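Local coordinates for glycosyltransferase (Streptomyces halstedii, PDB 3WAD), which belongs to the GT-B glycosyltransferases, two-domain proteins in which each Rossmann-like domain is built round a central parallel sheet, at residues M106-V116 with L132-A142; S244-G253 with V273-F284. One frame throughout, in Å; residues are numbered along the deposited sequence.

Contact 1 (M106-V116 with L132-A142); sequences MADSTMTADLV and LTYAGPIAAEA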
# COMPACT_ATOMS: atom_id res chain seq x y z
N MET B 106 -24.38 -11.00 1.41
CA MET B 106 -23.08 -10.37 1.18
C MET B 106 -22.01 -10.72 2.23
O MET B 106 -20.82 -10.47 1.95
CB MET B 106 -23.22 -8.83 1.13
CG MET B 106 -23.80 -8.39 -0.19
SD MET B 106 -24.58 -6.77 -0.04
CE MET B 106 -23.20 -5.76 0.52
N ALA B 107 -22.41 -11.22 3.41
CA ALA B 107 -21.48 -11.71 4.46
C ALA B 107 -22.15 -12.87 5.20
O ALA B 107 -22.71 -12.71 6.31
CB ALA B 107 -21.03 -10.56 5.42
N ASP B 108 -22.07 -14.00 4.52
CA ASP B 108 -22.49 -15.32 4.84
C ASP B 108 -22.31 -15.90 6.20
O ASP B 108 -21.40 -15.56 6.86
CB ASP B 108 -21.60 -16.33 3.96
CG ASP B 108 -22.42 -16.84 2.98
OD1 ASP B 108 -23.56 -16.30 3.25
OD2 ASP B 108 -22.07 -17.51 1.99
N SER B 109 -23.12 -16.91 6.52
CA SER B 109 -22.83 -17.72 7.73
C SER B 109 -21.45 -18.39 7.61
O SER B 109 -20.74 -18.50 8.63
CB SER B 109 -23.91 -18.75 7.96
OG SER B 109 -23.77 -19.74 6.99
N THR B 110 -21.05 -18.79 6.38
CA THR B 110 -19.70 -19.32 6.13
C THR B 110 -18.64 -18.22 6.30
O THR B 110 -17.66 -18.40 7.03
CB THR B 110 -19.55 -19.96 4.79
OG1 THR B 110 -20.52 -21.04 4.65
CG2 THR B 110 -18.08 -20.56 4.68
N MET B 111 -18.84 -17.07 5.65
CA MET B 111 -17.93 -15.93 5.79
C MET B 111 -17.82 -15.49 7.22
O MET B 111 -16.71 -15.21 7.71
CB MET B 111 -18.41 -14.80 4.88
CG MET B 111 -17.37 -13.89 4.45
SD MET B 111 -17.62 -12.56 5.48
CE MET B 111 -16.78 -11.21 4.69
N THR B 112 -18.97 -15.41 7.89
CA THR B 112 -19.04 -15.00 9.26
C THR B 112 -18.34 -16.03 10.18
O THR B 112 -17.55 -15.65 11.02
CB THR B 112 -20.51 -14.67 9.64
OG1 THR B 112 -21.02 -13.62 8.76
CG2 THR B 112 -20.65 -14.19 11.10
N ALA B 113 -18.62 -17.31 10.01
CA ALA B 113 -17.92 -18.34 10.83
C ALA B 113 -16.37 -18.29 10.60
O ALA B 113 -15.51 -18.19 11.59
CB ALA B 113 -18.56 -19.69 10.56
N ASP B 114 -15.96 -18.21 9.32
CA ASP B 114 -14.52 -18.03 9.04
C ASP B 114 -13.99 -16.81 9.66
O ASP B 114 -12.87 -16.84 10.17
CB ASP B 114 -14.16 -17.97 7.53
CG ASP B 114 -14.34 -19.29 6.84
OD1 ASP B 114 -14.96 -20.19 7.46
OD2 ASP B 114 -13.89 -19.42 5.66
N LEU B 115 -14.70 -15.68 9.58
CA LEU B 115 -14.11 -14.47 10.24
C LEU B 115 -14.05 -14.59 11.81
O LEU B 115 -13.11 -14.08 12.42
CB LEU B 115 -14.81 -13.15 9.83
CG LEU B 115 -14.16 -11.83 10.27
CD1 LEU B 115 -12.85 -11.55 9.49
CD2 LEU B 115 -15.11 -10.64 10.01
N VAL B 116 -15.11 -15.13 12.42
CA VAL B 116 -15.07 -15.39 13.90
C VAL B 116 -13.86 -16.30 14.31
O VAL B 116 -13.04 -15.93 15.15
CB VAL B 116 -16.36 -15.97 14.40
CG1 VAL B 116 -16.27 -16.20 15.95
CG2 VAL B 116 -17.56 -15.00 14.09
N LEU B 132 -21.20 -2.10 5.09
CA LEU B 132 -22.08 -3.10 4.54
C LEU B 132 -21.66 -4.51 4.90
O LEU B 132 -22.26 -5.46 4.38
CB LEU B 132 -22.13 -2.95 3.00
CG LEU B 132 -22.74 -1.63 2.52
CD1 LEU B 132 -23.11 -1.69 0.99
CD2 LEU B 132 -23.97 -1.25 3.31
N THR B 133 -20.60 -4.66 5.71
CA THR B 133 -20.06 -6.00 5.94
C THR B 133 -20.32 -6.56 7.39
O THR B 133 -19.43 -6.50 8.25
CB THR B 133 -18.50 -6.00 5.60
OG1 THR B 133 -18.32 -5.52 4.25
CG2 THR B 133 -17.95 -7.44 5.67
N TYR B 134 -21.48 -7.12 7.62
CA TYR B 134 -21.95 -7.40 9.00
C TYR B 134 -21.35 -8.65 9.66
O TYR B 134 -21.68 -8.97 10.81
CB TYR B 134 -23.50 -7.39 9.09
CG TYR B 134 -24.02 -5.96 9.28
CD1 TYR B 134 -24.24 -5.10 8.19
CD2 TYR B 134 -24.16 -5.44 10.58
CE1 TYR B 134 -24.66 -3.79 8.38
CE2 TYR B 134 -24.59 -4.17 10.78
CZ TYR B 134 -24.83 -3.33 9.69
OH TYR B 134 -25.24 -2.04 9.97
N ALA B 135 -20.48 -9.37 8.97
CA ALA B 135 -19.58 -10.25 9.70
C ALA B 135 -18.62 -9.54 10.71
O ALA B 135 -18.32 -10.07 11.81
CB ALA B 135 -18.80 -11.11 8.68
N GLY B 136 -18.17 -8.32 10.35
CA GLY B 136 -17.28 -7.47 11.15
C GLY B 136 -17.64 -7.41 12.66
O GLY B 136 -16.81 -7.82 13.53
N PRO B 137 -18.84 -6.87 12.98
CA PRO B 137 -19.23 -6.72 14.39
C PRO B 137 -19.44 -8.07 15.12
O PRO B 137 -19.21 -8.08 16.29
CB PRO B 137 -20.53 -5.88 14.33
CG PRO B 137 -21.13 -6.16 12.94
CD PRO B 137 -19.88 -6.34 12.05
N ILE B 138 -19.95 -9.11 14.46
CA ILE B 138 -20.10 -10.46 15.07
C ILE B 138 -18.71 -10.99 15.53
O ILE B 138 -18.48 -11.35 16.76
CB ILE B 138 -20.79 -11.43 14.11
CG1 ILE B 138 -22.15 -10.85 13.66
CG2 ILE B 138 -20.98 -12.85 14.70
CD1 ILE B 138 -23.15 -10.61 14.83
N ALA B 139 -17.75 -10.96 14.58
CA ALA B 139 -16.41 -11.45 14.89
C ALA B 139 -15.79 -10.66 16.07
O ALA B 139 -15.23 -11.29 16.99
CB ALA B 139 -15.51 -11.38 13.67
N ALA B 140 -15.93 -9.32 16.07
CA ALA B 140 -15.33 -8.44 17.07
C ALA B 140 -15.81 -8.70 18.49
O ALA B 140 -15.03 -8.52 19.44
CB ALA B 140 -15.57 -6.97 16.78
N GLU B 141 -17.09 -9.03 18.58
CA GLU B 141 -17.77 -9.19 19.84
C GLU B 141 -17.57 -10.60 20.40
O GLU B 141 -17.90 -10.87 21.54
CB GLU B 141 -19.26 -8.94 19.63
CG GLU B 141 -19.50 -7.48 19.28
CD GLU B 141 -19.81 -6.61 20.46
OE1 GLU B 141 -20.11 -5.39 20.24
OE2 GLU B 141 -19.78 -7.16 21.60
N ALA B 142 -17.09 -11.51 19.58
CA ALA B 142 -16.75 -12.82 20.07
C ALA B 142 -15.48 -12.68 20.91
O ALA B 142 -15.15 -13.57 21.65
CB ALA B 142 -16.62 -13.76 18.90
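The A135 methyl meets M111, T112 and L115 where the start of helix 135-141 packs against helix 109-122. The helices come just before and just after strand 126-130 along the chain, in the Rossmann-like N-terminal domain. Their short segments run 8.7 Å apart with a crossing angle of -35°.

The packing is almost wholly apolar. The A135 methyl meets M111 SD at 3.7 Å. M111 is bent at chi2 (-102°), which brings its end in toward 132-142, and its CE then meets T133 CG2, the two side chains crossing at about a right angle. L115 covers the next turn. Its CG touches A139 CB at 3.7 Å, while CD2 rests on the backbone carbonyl of A135. L115 also reaches L4 and T6 of strand 2-6, so this side chain joins both helices to the sheet. V116 splits its branches: CG2 lies on A139 CA and CG1 meets A142 CB. Small alanines at 135 and 139 let the backbones come close, with V116 CA and A139 CA 4.3 Å apart. Before the helix, A107 CB packs on A135, and the M106 methyl CE meets L132 CB.

The hydroxyls of T112 and T133 find their partners within their own segment or outside the contact. T133 OG1 bonds to D130 and F8. D108 O accepts both the N and the OG1 of T112, and K187 also bonds to that hydroxyl. T112 OG1 is anti to the carbonyl carbon (chi1 -58°), and CG2 faces I138 CG2. The hydroxyl stands above the D108 carbonyl plane at an OG1 to O distance of 2.7 Å, with the same OG1 3.4 Å from A135 CB.

Contact 2 (S244-G253 with V273-F284); sequences SRPRVCLTLG and VADIDADVVATF
R245 and D279 form the main salt bridge. D279 OD1 takes R245 NH2 at 2.8 Å and a weak bond from NE of the same arginine, so one carboxylate oxygen is gripped twice. The guanidinium and carboxylate planes stand 87° apart. R245 NH1 reaches D277 OD1 at 3.1 Å, in the plane of the guanidinium at its edge. One guanidinium face lies over the backbone of A278, with A278 C 3.7 Å above its plane. R245 CG sits between its backbone N and carbonyl carbon (chi1 52°), and with a bend at chi2 the side chain turns back onto 277-279.

Five backbone bonds then join the two segments. They alternate from D279 N to P246 O through to T283 N to L250 O. The straightest is L250 N to V281 O, at 2.8 Å and 177°. Strands 247-251 and 279-283 are parallel neighbours joined by a beta-alpha-beta crossover that runs through helices 253-257 and 266-274, as in the C-terminal Rossmann-like domain of GT-B proteins. Past the crossing bonds, water 1 donates to both L250 O and T283 O and accepts from L252 N.

V248, L250, V280 and A282 share one face of the sheet. L250 CD2 meets A282 CB at 3.8 Å and reaches F284 CZ and V273 CG1. V248 CG2 packs on I276 CD1 at 3.9 Å, and helix 369-381 covers V248 and V273. R247, C249 and V281 lie on the other face, against L310 of helix 307-310. At the far end T251 CG2 touches T283 OG1 at 3.4 Å.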
# COMPACT_ATOMS: atom_id res chain seq x y z
N SER B 244 -1.39 21.61 -22.55
CA SER B 244 -1.57 22.55 -23.64
C SER B 244 -2.48 23.77 -23.32
O SER B 244 -2.06 24.94 -23.51
CB SER B 244 -2.11 21.80 -24.85
OG SER B 244 -2.08 22.63 -25.99
N ARG B 245 -3.71 23.49 -22.85
CA ARG B 245 -4.73 24.50 -22.42
C ARG B 245 -5.79 23.79 -21.54
O ARG B 245 -5.70 22.60 -21.36
CB ARG B 245 -5.39 25.11 -23.64
CG ARG B 245 -5.93 24.05 -24.57
CD ARG B 245 -7.35 24.34 -24.94
NE ARG B 245 -7.74 23.34 -25.91
CZ ARG B 245 -8.77 23.43 -26.74
NH1 ARG B 245 -9.58 24.47 -26.74
NH2 ARG B 245 -8.98 22.45 -27.59
N PRO B 246 -6.80 24.50 -21.02
CA PRO B 246 -7.71 23.87 -20.02
C PRO B 246 -8.15 22.43 -20.35
O PRO B 246 -8.29 22.09 -21.51
CB PRO B 246 -8.91 24.82 -19.99
CG PRO B 246 -8.29 26.16 -20.33
CD PRO B 246 -7.27 25.86 -21.38
N ARG B 247 -8.31 21.60 -19.33
CA ARG B 247 -8.66 20.19 -19.53
C ARG B 247 -9.95 19.97 -18.80
O ARG B 247 -10.20 20.63 -17.79
CB ARG B 247 -7.63 19.30 -18.88
CG ARG B 247 -7.10 18.24 -19.72
CD ARG B 247 -5.73 17.87 -19.18
NE ARG B 247 -4.74 17.84 -20.26
CZ ARG B 247 -3.46 17.47 -20.15
NH1 ARG B 247 -2.95 17.07 -18.99
NH2 ARG B 247 -2.71 17.50 -21.22
N VAL B 248 -10.76 19.03 -19.29
CA VAL B 248 -11.96 18.62 -18.59
C VAL B 248 -11.96 17.11 -18.62
O VAL B 248 -11.54 16.50 -19.60
CB VAL B 248 -13.25 19.17 -19.26
CG1 VAL B 248 -14.50 18.47 -18.73
CG2 VAL B 248 -13.35 20.70 -19.01
N CYS B 249 -12.44 16.51 -17.52
CA CYS B 249 -12.40 15.13 -17.35
C CYS B 249 -13.84 14.70 -17.40
O CYS B 249 -14.67 15.19 -16.66
CB CYS B 249 -11.72 14.80 -16.00
SG CYS B 249 -11.97 13.07 -15.64
N LEU B 250 -14.13 13.79 -18.31
CA LEU B 250 -15.46 13.22 -18.52
C LEU B 250 -15.48 11.72 -18.22
O LEU B 250 -14.89 10.93 -18.95
CB LEU B 250 -15.88 13.46 -19.98
CG LEU B 250 -17.20 12.88 -20.42
CD1 LEU B 250 -18.39 13.56 -19.66
CD2 LEU B 250 -17.32 12.90 -21.99
N THR B 251 -16.19 11.34 -17.16
CA THR B 251 -16.34 9.96 -16.71
C THR B 251 -17.82 9.74 -16.44
O THR B 251 -18.22 9.63 -15.29
CB THR B 251 -15.56 9.64 -15.35
OG1 THR B 251 -15.87 10.63 -14.38
CG2 THR B 251 -14.12 9.68 -15.51
N LEU B 252 -18.62 9.77 -17.51
CA LEU B 252 -20.08 9.62 -17.50
C LEU B 252 -20.52 8.49 -18.48
O LEU B 252 -21.71 8.28 -18.76
CB LEU B 252 -20.78 10.94 -17.87
CG LEU B 252 -21.61 11.70 -16.84
CD1 LEU B 252 -22.67 12.41 -17.61
CD2 LEU B 252 -22.28 10.78 -15.81
N GLY B 253 -19.51 7.78 -18.99
CA GLY B 253 -19.67 6.56 -19.77
C GLY B 253 -20.81 5.67 -19.36
O GLY B 253 -21.68 5.37 -20.20
N VAL B 273 -20.94 18.02 -25.43
CA VAL B 273 -20.04 18.09 -24.31
C VAL B 273 -18.66 18.55 -24.75
O VAL B 273 -18.05 19.41 -24.10
CB VAL B 273 -20.00 16.73 -23.58
CG1 VAL B 273 -19.08 16.81 -22.44
CG2 VAL B 273 -21.39 16.39 -23.07
N ALA B 274 -18.19 18.06 -25.90
CA ALA B 274 -16.88 18.54 -26.40
C ALA B 274 -16.86 19.99 -26.95
O ALA B 274 -15.81 20.58 -27.17
CB ALA B 274 -16.31 17.55 -27.44
N ASP B 275 -18.03 20.58 -27.17
CA ASP B 275 -18.07 21.88 -27.86
C ASP B 275 -17.82 23.03 -26.87
O ASP B 275 -18.69 23.83 -26.56
CB ASP B 275 -19.38 21.98 -28.66
CG ASP B 275 -19.48 23.24 -29.50
OD1 ASP B 275 -18.42 23.82 -29.87
OD2 ASP B 275 -20.66 23.66 -29.72
N ILE B 276 -16.61 23.08 -26.35
CA ILE B 276 -16.26 23.94 -25.24
C ILE B 276 -14.80 24.36 -25.39
O ILE B 276 -14.04 23.76 -26.12
CB ILE B 276 -16.41 23.15 -23.87
CG1 ILE B 276 -15.39 21.99 -23.80
CG2 ILE B 276 -17.86 22.63 -23.71
CD1 ILE B 276 -14.74 21.84 -22.47
N ASP B 277 -14.38 25.37 -24.69
CA ASP B 277 -13.02 25.83 -24.91
C ASP B 277 -12.01 25.12 -24.00
O ASP B 277 -11.46 25.75 -23.09
CB ASP B 277 -12.93 27.35 -24.76
CG ASP B 277 -11.75 27.95 -25.55
OD1 ASP B 277 -11.05 27.18 -26.27
OD2 ASP B 277 -11.53 29.18 -25.43
N ALA B 278 -11.76 23.82 -24.28
CA ALA B 278 -10.86 22.96 -23.48
C ALA B 278 -10.69 21.58 -24.12
O ALA B 278 -11.51 21.20 -24.95
CB ALA B 278 -11.38 22.81 -22.05
N ASP B 279 -9.63 20.85 -23.77
CA ASP B 279 -9.47 19.47 -24.19
C ASP B 279 -10.22 18.51 -23.27
O ASP B 279 -10.19 18.66 -22.08
CB ASP B 279 -8.00 19.05 -24.20
CG ASP B 279 -7.18 19.79 -25.20
OD1 ASP B 279 -7.75 20.32 -26.20
OD2 ASP B 279 -5.96 19.87 -24.98
N VAL B 280 -10.88 17.50 -23.82
CA VAL B 280 -11.66 16.59 -22.97
C VAL B 280 -10.89 15.28 -22.84
O VAL B 280 -10.41 14.79 -23.84
CB VAL B 280 -13.12 16.45 -23.52
CG1 VAL B 280 -13.87 15.32 -22.87
CG2 VAL B 280 -13.85 17.81 -23.36
N VAL B 281 -10.68 14.77 -21.61
CA VAL B 281 -10.22 13.38 -21.42
C VAL B 281 -11.47 12.59 -21.02
O VAL B 281 -12.10 12.91 -20.01
CB VAL B 281 -9.02 13.32 -20.40
CG1 VAL B 281 -8.55 11.89 -20.22
CG2 VAL B 281 -7.87 14.21 -20.87
N ALA B 282 -11.89 11.64 -21.85
CA ALA B 282 -13.15 10.90 -21.61
C ALA B 282 -12.87 9.42 -21.43
O ALA B 282 -12.10 8.84 -22.16
CB ALA B 282 -14.10 11.09 -22.76
N THR B 283 -13.47 8.82 -20.42
CA THR B 283 -13.35 7.39 -20.23
C THR B 283 -14.54 6.68 -20.92
O THR B 283 -15.71 6.97 -20.67
CB THR B 283 -13.15 7.00 -18.73
OG1 THR B 283 -14.30 7.36 -17.97
CG2 THR B 283 -11.94 7.74 -18.14
N PHE B 284 -14.20 5.76 -21.83
CA PHE B 284 -15.18 5.01 -22.60
C PHE B 284 -14.76 3.53 -22.81
O PHE B 284 -13.60 3.25 -23.02
CB PHE B 284 -15.33 5.65 -24.00
CG PHE B 284 -16.07 6.94 -24.01
CD1 PHE B 284 -17.29 7.06 -23.37
CD2 PHE B 284 -15.56 8.04 -24.68
CE1 PHE B 284 -18.01 8.29 -23.41
CE2 PHE B 284 -16.27 9.29 -24.71
CZ PHE B 284 -17.49 9.39 -24.06
O HOH W 1 -17.07 9.11 -19.67

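In the fold
The two contacts come in series along the chain, contact 1 closing before contact 2 opens. Their centres are about 43 Å apart and their nearest atoms about 20 Å apart. They lie on opposite sides of the centre of the chain and do not touch. Contact 1 pairs the helices that precede and follow strand 126-130 of the seven-stranded parallel sheet. Contact 2 joins two neighbouring strands within the six-stranded parallel sheet. They share no strand or helix. Each therefore belongs to its own Rossmann-like domain, one pair packing beside a sheet and the other forming part of one. This is the two-domain layout of a GT-B glycosyltransferase.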